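Local coordinates for cytokinesis protein 2 (Saccharomyces cerevisiae, PDB 4WPE) that mediates cytoskeletal rearrangements required for cytokinesis in budding yeast and binds phospholipids, represented here by its F-BAR domain, at residues Y9-E12 and A13-D17; Q231-L234 and Q235-A238; T256-L259 and N260-A264; A265-I268 and S269-S272. One frame throughout, in Å; residues are numbered along the deposited sequence.

Contact 1 of 4, residues Y9-E12 and A13-D17; sequences YSYE and ACFWD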
loop_
_atom_site.group_PDB
_atom_site.type_symbol
_atom_site.label_atom_id
_atom_site.label_comp_id
_atom_site.label_asym_id
_atom_site.label_seq_id
_atom_site.Cartn_x
_atom_site.Cartn_y
_atom_site.Cartn_z
ATOM N N TYR A 9 -27.179 -0.286 -36.548
ATOM C CA TYR A 9 -27.680 0.382 -35.349
ATOM C C TYR A 9 -26.814 1.527 -34.807
ATOM O O TYR A 9 -25.645 1.334 -34.467
ATOM C CB TYR A 9 -27.869 -0.655 -34.239
ATOM C CG TYR A 9 -28.713 -1.839 -34.653
ATOM C CD1 TYR A 9 -30.074 -1.883 -34.379
ATOM C CD2 TYR A 9 -28.148 -2.906 -35.338
ATOM C CE1 TYR A 9 -30.843 -2.966 -34.769
ATOM C CE2 TYR A 9 -28.904 -3.985 -35.735
ATOM C CZ TYR A 9 -30.247 -4.015 -35.449
ATOM O OH TYR A 9 -30.984 -5.105 -35.851
ATOM N N SER A 10 -27.420 2.709 -34.685
ATOM C CA SER A 10 -26.753 3.881 -34.103
ATOM C C SER A 10 -27.758 4.881 -33.503
ATOM O O SER A 10 -28.964 4.626 -33.476
ATOM C CB SER A 10 -25.889 4.584 -35.150
ATOM O OG SER A 10 -26.673 5.039 -36.238
ATOM N N TYR A 11 -27.258 6.017 -33.019
ATOM C CA TYR A 11 -28.116 7.016 -32.375
ATOM C C TYR A 11 -28.969 7.784 -33.383
ATOM O O TYR A 11 -30.116 8.127 -33.101
ATOM C CB TYR A 11 -27.285 8.016 -31.563
ATOM C CG TYR A 11 -26.778 7.517 -30.225
ATOM C CD1 TYR A 11 -26.332 8.411 -29.258
ATOM C CD2 TYR A 11 -26.733 6.161 -29.931
ATOM C CE1 TYR A 11 -25.858 7.969 -28.034
ATOM C CE2 TYR A 11 -26.261 5.710 -28.709
ATOM C CZ TYR A 11 -25.825 6.619 -27.765
ATOM O OH TYR A 11 -25.355 6.177 -26.551
ATOM N N GLU A 12 -28.399 8.070 -34.549
ATOM C CA GLU A 12 -29.097 8.861 -35.555
ATOM C C GLU A 12 -30.015 7.997 -36.404
ATOM O O GLU A 12 -30.817 8.505 -37.186
ATOM C CB GLU A 12 -28.101 9.587 -36.456
ATOM C CG GLU A 12 -27.303 8.666 -37.355
ATOM C CD GLU A 12 -26.766 9.383 -38.576
ATOM O OE1 GLU A 12 -25.693 8.984 -39.076
ATOM O OE2 GLU A 12 -27.421 10.342 -39.037
ATOM N N ALA A 13 -29.888 6.686 -36.247
ATOM C CA ALA A 13 -30.641 5.754 -37.069
ATOM C C ALA A 13 -31.907 5.260 -36.374
ATOM O O ALA A 13 -32.946 5.101 -37.010
ATOM C CB ALA A 13 -29.761 4.572 -37.455
ATOM N N CYS A 14 -31.825 5.046 -35.065
ATOM C CA CYS A 14 -32.831 4.256 -34.365
ATOM C C CYS A 14 -33.721 5.014 -33.381
ATOM O O CYS A 14 -34.508 4.396 -32.664
ATOM C CB CYS A 14 -32.141 3.119 -33.614
ATOM S SG CYS A 14 -31.173 2.036 -34.677
ATOM N N PHE A 15 -33.620 6.337 -33.339
ATOM C CA PHE A 15 -34.383 7.083 -32.343
ATOM C C PHE A 15 -35.317 8.119 -32.954
ATOM O O PHE A 15 -35.305 9.288 -32.571
ATOM C CB PHE A 15 -33.429 7.741 -31.347
ATOM C CG PHE A 15 -32.662 6.752 -30.522
ATOM C CD1 PHE A 15 -33.152 6.322 -29.300
ATOM C CD2 PHE A 15 -31.465 6.228 -30.979
ATOM C CE1 PHE A 15 -32.456 5.404 -28.543
ATOM C CE2 PHE A 15 -30.763 5.309 -30.225
ATOM C CZ PHE A 15 -31.260 4.896 -29.006
ATOM N N TRP A 16 -36.144 7.667 -33.893
ATOM C CA TRP A 16 -37.131 8.525 -34.536
ATOM C C TRP A 16 -38.550 8.166 -34.091
ATOM O O TRP A 16 -39.146 7.215 -34.597
ATOM C CB TRP A 16 -37.023 8.416 -36.057
ATOM C CG TRP A 16 -35.714 8.871 -36.634
ATOM C CD1 TRP A 16 -34.634 8.089 -36.934
ATOM C CD2 TRP A 16 -35.355 10.205 -37.005
ATOM N NE1 TRP A 16 -33.622 8.857 -37.460
ATOM C CE2 TRP A 16 -34.044 10.169 -37.514
ATOM C CE3 TRP A 16 -36.016 11.439 -36.952
ATOM C CZ2 TRP A 16 -33.375 11.302 -37.969
ATOM C CZ3 TRP A 16 -35.355 12.570 -37.403
ATOM C CH2 TRP A 16 -34.048 12.494 -37.904
ATOM N N ASP A 17 -39.084 8.930 -33.142
ATOM C CA ASP A 17 -40.445 8.722 -32.654
ATOM C C ASP A 17 -41.303 9.958 -32.919
ATOM O O ASP A 17 -40.805 11.083 -32.848
ATOM C CB ASP A 17 -40.436 8.392 -31.157
HETATM O O HOH W 1 -32.455 8.794 -34.505
#
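Phe15 runs back along the short, weakly bonded turn of helix at 11-14 and lays its side chain against Tyr11. Its CB lies 3.8 Å from Tyr11 O, and CD2 lies 3.2 Å from the same oxygen, which sits near the ring plane at its edge. Farther out, CE2 approaches Ser10 O and meets CD2 of Tyr11 at 4.1 Å. The rings lie side by side, pointing the same way, their planes inclined at 76°; both are buried, where Leu26 of helix 21-35 also packs. The turn belongs to the N-terminal segment of the F-BAR domain, and Cys14 N bonds to Ser10 O (3.3 Å) within it. A water bridges the next pair, donating to Tyr11 O and accepting from Phe15 N. Trp16, with CG anti to its carbonyl carbon (chi1 -63°), donates a hydrogen bond from NE1 to Glu12 O at 2.8 Å, the oxygen tilted 25° from the indole plane; the indole N-H suits tryptophan to this carbonyl, and Trp212 meets the ring edge-to-face. Replacing the indole with leucine would probably leave Glu12 O without that donor and Trp212 without its aromatic partner. Cys14 SG sits obliquely beside the Tyr9 ring, 4.1 Å from CD1.

Contact 2 of 4, residues Q231-L234 and Q235-A238; sequences QSKL and QQFA
Lys233 folds the outer part of its chain, CD to NZ, across the carboxamide of Gln236, one helical turn on. CD of Lys233 lies 3.4 Å from OE1 of Gln236, and NZ of Lys233 donates to that same oxygen at 2.9 Å, at a C=O...N angle of 116° and tilted 16° from the amide plane. The bend at chi2 (-38°) of the lysine turns a chain that starts away from Gln236 back to it, whereas the glutamine stays extended. A long cation and a long amide suit this partly exposed side of the helix: the amide oxygen accepts while the ammonium keeps a second, weak bond to Gln106 O of helix 76-162. Helix 170-259 is one of the long helices of the F-BAR domain, and its backbone bonds here have the i to i+4 spacing of an alpha-helix: Gln236 N reaches Ser232 O at 3.1 Å, and Ala238 N reaches Leu234 O at 2.9 Å. An alanine in place of Gln236 is likely to leave Lys233 NZ without the amide oxygen and the lysine chain freer to turn. Phe237 brings its CB within 3.3 Å of Leu234 O, which lies near the ring plane at the edge, and sends the ring away from 231-234, onto Leu103 of helix 76-162 and Arg47 of helix 37-71. Leu234 and Ala238, both buried and apolar, meet Leu259 and Leu255 of the second subunit respectively.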
loop_
_atom_site.group_PDB
_atom_site.type_symbol
_atom_site.label_atom_id
_atom_site.label_comp_id
_atom_site.label_asym_id
_atom_site.label_seq_id
_atom_site.Cartn_x
_atom_site.Cartn_y
_atom_site.Cartn_z
ATOM N N GLN A 231 -12.175 4.567 -21.109
ATOM C CA GLN A 231 -11.552 3.299 -21.467
ATOM C C GLN A 231 -10.027 3.418 -21.465
ATOM O O GLN A 231 -9.337 2.550 -20.938
ATOM C CB GLN A 231 -12.054 2.831 -22.834
ATOM C CG GLN A 231 -11.771 1.374 -23.148
ATOM C CD GLN A 231 -12.482 0.911 -24.405
ATOM O OE1 GLN A 231 -13.289 1.642 -24.977
ATOM N NE2 GLN A 231 -12.185 -0.308 -24.841
ATOM N N SER A 232 -9.506 4.498 -22.042
ATOM C CA SER A 232 -8.059 4.704 -22.102
ATOM C C SER A 232 -7.492 5.083 -20.739
ATOM O O SER A 232 -6.384 4.679 -20.385
ATOM C CB SER A 232 -7.702 5.787 -23.124
ATOM O OG SER A 232 -8.017 7.078 -22.629
ATOM N N LYS A 233 -8.255 5.866 -19.981
ATOM C CA LYS A 233 -7.821 6.305 -18.660
ATOM C C LYS A 233 -7.730 5.138 -17.679
ATOM O O LYS A 233 -6.953 5.178 -16.728
ATOM C CB LYS A 233 -8.764 7.376 -18.112
ATOM C CG LYS A 233 -8.493 8.763 -18.656
ATOM C CD LYS A 233 -7.001 9.011 -18.802
ATOM C CE LYS A 233 -6.728 10.371 -19.411
ATOM N NZ LYS A 233 -5.275 10.586 -19.650
ATOM N N LEU A 234 -8.519 4.097 -17.914
ATOM C CA LEU A 234 -8.513 2.940 -17.030
ATOM C C LEU A 234 -7.351 1.993 -17.328
ATOM O O LEU A 234 -6.936 1.230 -16.453
ATOM C CB LEU A 234 -9.844 2.191 -17.118
ATOM C CG LEU A 234 -10.977 2.827 -16.305
ATOM C CD1 LEU A 234 -12.283 2.063 -16.474
ATOM C CD2 LEU A 234 -10.590 2.910 -14.836
ATOM N N GLN A 235 -6.824 2.030 -18.549
ATOM C CA GLN A 235 -5.631 1.238 -18.839
ATOM C C GLN A 235 -4.434 1.978 -18.260
ATOM O O GLN A 235 -3.596 1.383 -17.587
ATOM C CB GLN A 235 -5.457 0.992 -20.344
ATOM C CG GLN A 235 -5.096 -0.461 -20.747
ATOM C CD GLN A 235 -3.728 -0.966 -20.264
ATOM O OE1 GLN A 235 -3.082 -0.364 -19.416
ATOM N NE2 GLN A 235 -3.291 -2.091 -20.820
ATOM N N GLN A 236 -4.374 3.285 -18.502
ATOM C CA GLN A 236 -3.329 4.124 -17.918
ATOM C C GLN A 236 -3.259 3.911 -16.411
ATOM O O GLN A 236 -2.185 3.938 -15.812
ATOM C CB GLN A 236 -3.578 5.596 -18.229
ATOM C CG GLN A 236 -3.327 5.959 -19.671
ATOM C CD GLN A 236 -3.804 7.356 -19.996
ATOM O OE1 GLN A 236 -3.660 8.276 -19.190
ATOM N NE2 GLN A 236 -4.375 7.523 -21.180
ATOM N N PHE A 237 -4.424 3.687 -15.816
ATOM C CA PHE A 237 -4.538 3.268 -14.427
ATOM C C PHE A 237 -3.950 1.872 -14.225
ATOM O O PHE A 237 -3.083 1.671 -13.373
ATOM C CB PHE A 237 -6.009 3.307 -14.001
ATOM C CG PHE A 237 -6.288 2.636 -12.689
ATOM C CD1 PHE A 237 -5.954 3.250 -11.496
ATOM C CD2 PHE A 237 -6.924 1.405 -12.652
ATOM C CE1 PHE A 237 -6.226 2.634 -10.285
ATOM C CE2 PHE A 237 -7.202 0.784 -11.450
ATOM C CZ PHE A 237 -6.851 1.399 -10.264
ATOM N N ALA A 238 -4.412 0.917 -15.028
ATOM C CA ALA A 238 -3.992 -0.479 -14.907
ATOM C C ALA A 238 -2.542 -0.706 -15.330
ATOM O O ALA A 238 -1.960 -1.739 -15.009
ATOM C CB ALA A 238 -4.915 -1.378 -15.722
#

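Contact 3 of 4, residues T256-L259 and N260-A264; sequences TNHL and NSFTA
His258 O is gripped twice by Ser261: the hydroxyl OG donates to it at 2.7 Å, and the backbone N adds a weak bond at 3.2 Å. Ser261 OG stands between its own backbone N and carbonyl carbon (chi1 73°), a setting that folds the hydroxyl back over the preceding turn; it approaches tilted 26° from the carbonyl plane of His258. A short hydroxylated side chain suits the place, because it can supply a donor to a carbonyl near the end of the helix, where the regular pattern of main-chain donors gives out. The same oxygen also lies near the plane of the Phe262 ring, at its edge, 3.2 Å from CD2 of Phe262. Helix 170-259 of the F-BAR domain ends here, its final regular bond running from Asn260 N to Thr256 O at 3.2 Å, and the chain then passes through a loop to helix 264-275. The imidazole of His258 and the phenyl ring of Phe262 cross over this exit, their planes at 43°, with CD2 of Phe262 lying 4.2 Å above the plane of the His258 ring, offset toward its rim. The rings come nearest at NE2 of His258 and CE2 of Phe262, 4.0 Å apart. Lys77 of helix 76-162 touches both side chains. The buried Phe262 also packs on Ile227 of the second subunit, whose Gln231 donates through NE2 to Phe262 O and Leu259 O. Thr263 follows at the N-cap of the next helix, its N donating to Asp266 OD2, three residues on, the backbone N-H half of a capping box.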
loop_
_atom_site.group_PDB
_atom_site.type_symbol
_atom_site.label_atom_id
_atom_site.label_comp_id
_atom_site.label_asym_id
_atom_site.label_seq_id
_atom_site.Cartn_x
_atom_site.Cartn_y
_atom_site.Cartn_z
ATOM N N THR A 256 15.115 -12.567 -2.035
ATOM C CA THR A 256 15.142 -14.022 -2.042
ATOM C C THR A 256 16.489 -14.556 -2.544
ATOM O O THR A 256 17.060 -15.465 -1.942
ATOM C CB THR A 256 14.002 -14.596 -2.910
ATOM O OG1 THR A 256 12.740 -14.351 -2.273
ATOM C CG2 THR A 256 14.177 -16.093 -3.104
ATOM N N ASN A 257 16.996 -13.974 -3.631
ATOM C CA ASN A 257 18.228 -14.445 -4.273
ATOM C C ASN A 257 19.471 -14.381 -3.397
ATOM O O ASN A 257 20.423 -15.137 -3.613
ATOM C CB ASN A 257 18.504 -13.656 -5.563
ATOM C CG ASN A 257 17.561 -14.013 -6.683
ATOM O OD1 ASN A 257 17.120 -15.156 -6.795
ATOM N ND2 ASN A 257 17.252 -13.037 -7.533
ATOM N N HIS A 258 19.456 -13.468 -2.429
ATOM C CA HIS A 258 20.596 -13.224 -1.552
ATOM C C HIS A 258 20.441 -13.854 -0.175
ATOM O O HIS A 258 21.428 -14.076 0.539
ATOM C CB HIS A 258 20.825 -11.721 -1.395
ATOM C CG HIS A 258 21.578 -11.355 -0.159
ATOM N ND1 HIS A 258 22.961 -11.361 -0.108
ATOM C CD2 HIS A 258 21.172 -10.932 1.063
ATOM C CE1 HIS A 258 23.363 -10.995 1.086
ATOM N NE2 HIS A 258 22.288 -10.719 1.822
ATOM N N LEU A 259 19.193 -14.095 0.210
ATOM C CA LEU A 259 18.914 -14.876 1.404
ATOM C C LEU A 259 19.375 -16.308 1.192
ATOM O O LEU A 259 19.724 -17.009 2.142
ATOM C CB LEU A 259 17.425 -14.861 1.756
ATOM C CG LEU A 259 16.788 -13.655 2.439
ATOM C CD1 LEU A 259 15.268 -13.760 2.405
ATOM C CD2 LEU A 259 17.291 -13.588 3.868
ATOM N N ASN A 260 19.360 -16.735 -0.067
ATOM C CA ASN A 260 19.789 -18.079 -0.425
ATOM C C ASN A 260 21.252 -18.119 -0.863
ATOM O O ASN A 260 21.755 -19.172 -1.251
ATOM C CB ASN A 260 18.900 -18.651 -1.535
ATOM C CG ASN A 260 17.507 -19.029 -1.046
ATOM O OD1 ASN A 260 17.059 -18.588 0.011
ATOM N ND2 ASN A 260 16.817 -19.859 -1.823
ATOM N N SER A 261 21.935 -16.979 -0.797
ATOM C CA SER A 261 23.322 -16.904 -1.251
ATOM C C SER A 261 24.319 -17.268 -0.153
ATOM O O SER A 261 25.500 -17.493 -0.427
ATOM C CB SER A 261 23.642 -15.505 -1.781
ATOM O OG SER A 261 23.759 -14.566 -0.727
ATOM N N PHE A 262 23.849 -17.321 1.088
ATOM C CA PHE A 262 24.734 -17.624 2.203
ATOM C C PHE A 262 24.060 -18.489 3.259
ATOM O O PHE A 262 22.832 -18.587 3.314
ATOM C CB PHE A 262 25.244 -16.329 2.842
ATOM C CG PHE A 262 24.216 -15.613 3.675
ATOM C CD1 PHE A 262 24.205 -15.750 5.052
ATOM C CD2 PHE A 262 23.268 -14.798 3.083
ATOM C CE1 PHE A 262 23.265 -15.093 5.822
ATOM C CE2 PHE A 262 22.326 -14.137 3.848
ATOM C CZ PHE A 262 22.324 -14.287 5.221
ATOM N N THR A 263 24.882 -19.121 4.091
ATOM C CA THR A 263 24.403 -19.905 5.221
ATOM C C THR A 263 25.010 -19.369 6.513
ATOM O O THR A 263 26.013 -18.652 6.485
ATOM C CB THR A 263 24.753 -21.401 5.079
ATOM O OG1 THR A 263 26.165 -21.585 5.250
ATOM C CG2 THR A 263 24.333 -21.928 3.716
ATOM N N ALA A 264 24.408 -19.725 7.643
ATOM C CA ALA A 264 24.900 -19.285 8.942
ATOM C C ALA A 264 26.306 -19.818 9.211
ATOM O O ALA A 264 27.074 -19.215 9.960
ATOM C CB ALA A 264 23.949 -19.723 10.042
#

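Contact 4 of 4, residues A265-I268 and S269-S272; sequences ADEI and STFS
Thr270 turns its hydroxyl back onto Asp266 O, and Ser272 does the same to Ile268 O; the Phe271 ring between them leads away from the earlier turn. The threonine OG1 donates to Asp266 O at 2.9 Å, and the backbone N of Thr270 reaches the same Asp266 O at 3.1 Å from the opposite face of the carbonyl plane. Ser272 repeats the scheme two residues on: OG donates to Ile268 O at 2.9 Å, and Ser272 N comes to Ile268 O from the other face at 3.2 Å. In Ser272, OG is anti to the carbonyl carbon and beside the backbone N (chi1 -58°), from where it reaches the carbonyl one turn earlier. Each carbonyl thus holds two donors, as small hydroxylated residues often allow within alpha-helices. Helix 264-275 is the short C-terminal helix that follows the long helix 170-259. Thr270 OG1 also bonds to Tyr75 OH, and Glu267 OE1 to Leu78 N, so this helix is tied to Tyr75, just ahead of helix 76-162, and to the first turn of that helix. Phe271 sets its CB 3.2 Å from Glu267 O and, with CG beside the carbonyl carbon (chi1 -174°), sends its ring away from 265-268 into the subunit interface; there it stacks with His29 of the second subunit and meets Tyr75 of its own chain edge-to-face.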
loop_
_atom_site.group_PDB
_atom_site.type_symbol
_atom_site.label_atom_id
_atom_site.label_comp_id
_atom_site.label_asym_id
_atom_site.label_seq_id
_atom_site.Cartn_x
_atom_site.Cartn_y
_atom_site.Cartn_z
ATOM N N ALA A 265 26.637 -20.948 8.593
ATOM C CA ALA A 265 27.956 -21.549 8.749
ATOM C C ALA A 265 29.031 -20.660 8.135
ATOM O O ALA A 265 30.174 -20.644 8.594
ATOM C CB ALA A 265 27.987 -22.932 8.119
ATOM N N ASP A 266 28.655 -19.923 7.095
ATOM C CA ASP A 266 29.578 -19.010 6.433
ATOM C C ASP A 266 29.929 -17.845 7.348
ATOM O O ASP A 266 31.077 -17.403 7.396
ATOM C CB ASP A 266 28.978 -18.482 5.128
ATOM C CG ASP A 266 28.639 -19.590 4.148
ATOM O OD1 ASP A 266 29.244 -20.678 4.247
ATOM O OD2 ASP A 266 27.773 -19.364 3.273
ATOM N N GLU A 267 28.931 -17.354 8.073
ATOM C CA GLU A 267 29.110 -16.196 8.942
ATOM C C GLU A 267 30.032 -16.509 10.107
ATOM O O GLU A 267 30.817 -15.663 10.536
ATOM C CB GLU A 267 27.756 -15.704 9.456
ATOM C CG GLU A 267 26.833 -15.197 8.361
ATOM C CD GLU A 267 27.389 -13.979 7.641
ATOM O OE1 GLU A 267 26.984 -12.850 7.986
ATOM O OE2 GLU A 267 28.227 -14.150 6.728
ATOM N N ILE A 268 29.936 -17.731 10.615
ATOM C CA ILE A 268 30.771 -18.162 11.725
ATOM C C ILE A 268 32.210 -18.372 11.259
ATOM O O ILE A 268 33.155 -17.992 11.952
ATOM C CB ILE A 268 30.217 -19.449 12.362
ATOM C CG1 ILE A 268 28.917 -19.139 13.105
ATOM C CG2 ILE A 268 31.228 -20.059 13.320
ATOM C CD1 ILE A 268 28.067 -20.351 13.385
ATOM N N SER A 269 32.368 -18.958 10.075
ATOM C CA SER A 269 33.691 -19.196 9.502
ATOM C C SER A 269 34.472 -17.902 9.298
ATOM O O SER A 269 35.625 -17.783 9.714
ATOM C CB SER A 269 33.573 -19.931 8.167
ATOM O OG SER A 269 34.654 -19.594 7.310
ATOM N N THR A 270 33.836 -16.933 8.655
ATOM C CA THR A 270 34.502 -15.682 8.324
ATOM C C THR A 270 34.790 -14.834 9.560
ATOM O O THR A 270 35.862 -14.246 9.667
ATOM C CB THR A 270 33.673 -14.861 7.321
ATOM O OG1 THR A 270 32.318 -14.769 7.780
ATOM C CG2 THR A 270 33.692 -15.527 5.954
ATOM N N PHE A 271 33.842 -14.777 10.491
ATOM C CA PHE A 271 34.019 -13.992 11.712
ATOM C C PHE A 271 35.216 -14.486 12.515
ATOM O O PHE A 271 35.984 -13.690 13.054
ATOM C CB PHE A 271 32.753 -14.040 12.576
ATOM C CG PHE A 271 32.810 -13.147 13.790
ATOM C CD1 PHE A 271 32.308 -11.856 13.739
ATOM C CD2 PHE A 271 33.352 -13.603 14.982
ATOM C CE1 PHE A 271 32.355 -11.034 14.851
ATOM C CE2 PHE A 271 33.403 -12.786 16.096
ATOM C CZ PHE A 271 32.903 -11.500 16.031
ATOM N N SER A 272 35.369 -15.803 12.590
ATOM C CA SER A 272 36.467 -16.404 13.338
ATOM C C SER A 272 37.799 -16.137 12.645
ATOM O O SER A 272 38.842 -16.040 13.294
ATOM C CB SER A 272 36.243 -17.908 13.499
ATOM O OG SER A 272 35.013 -18.170 14.153
#

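The four contacts lie in series along one chain of an elongated dimer, and all touch the second subunit. Contact 1 sits about 67 Å from contact 3 and 81 Å from contact 4, centre to centre, on the far side of the chain's centre. Across the dimer they come together: Tyr11 of contact 1 packs against Ile268, and Phe15 against Phe271, of contact 4 in the other chain. Contacts 2 and 3 share helix 170-259 with centres 39 Å apart, yet Gln231 and Leu234 of one subunit meet residues 259-262 of the other. Contacts 3 and 4 touch directly, with Phe262 CD1 4.3 Å from Glu267 CG.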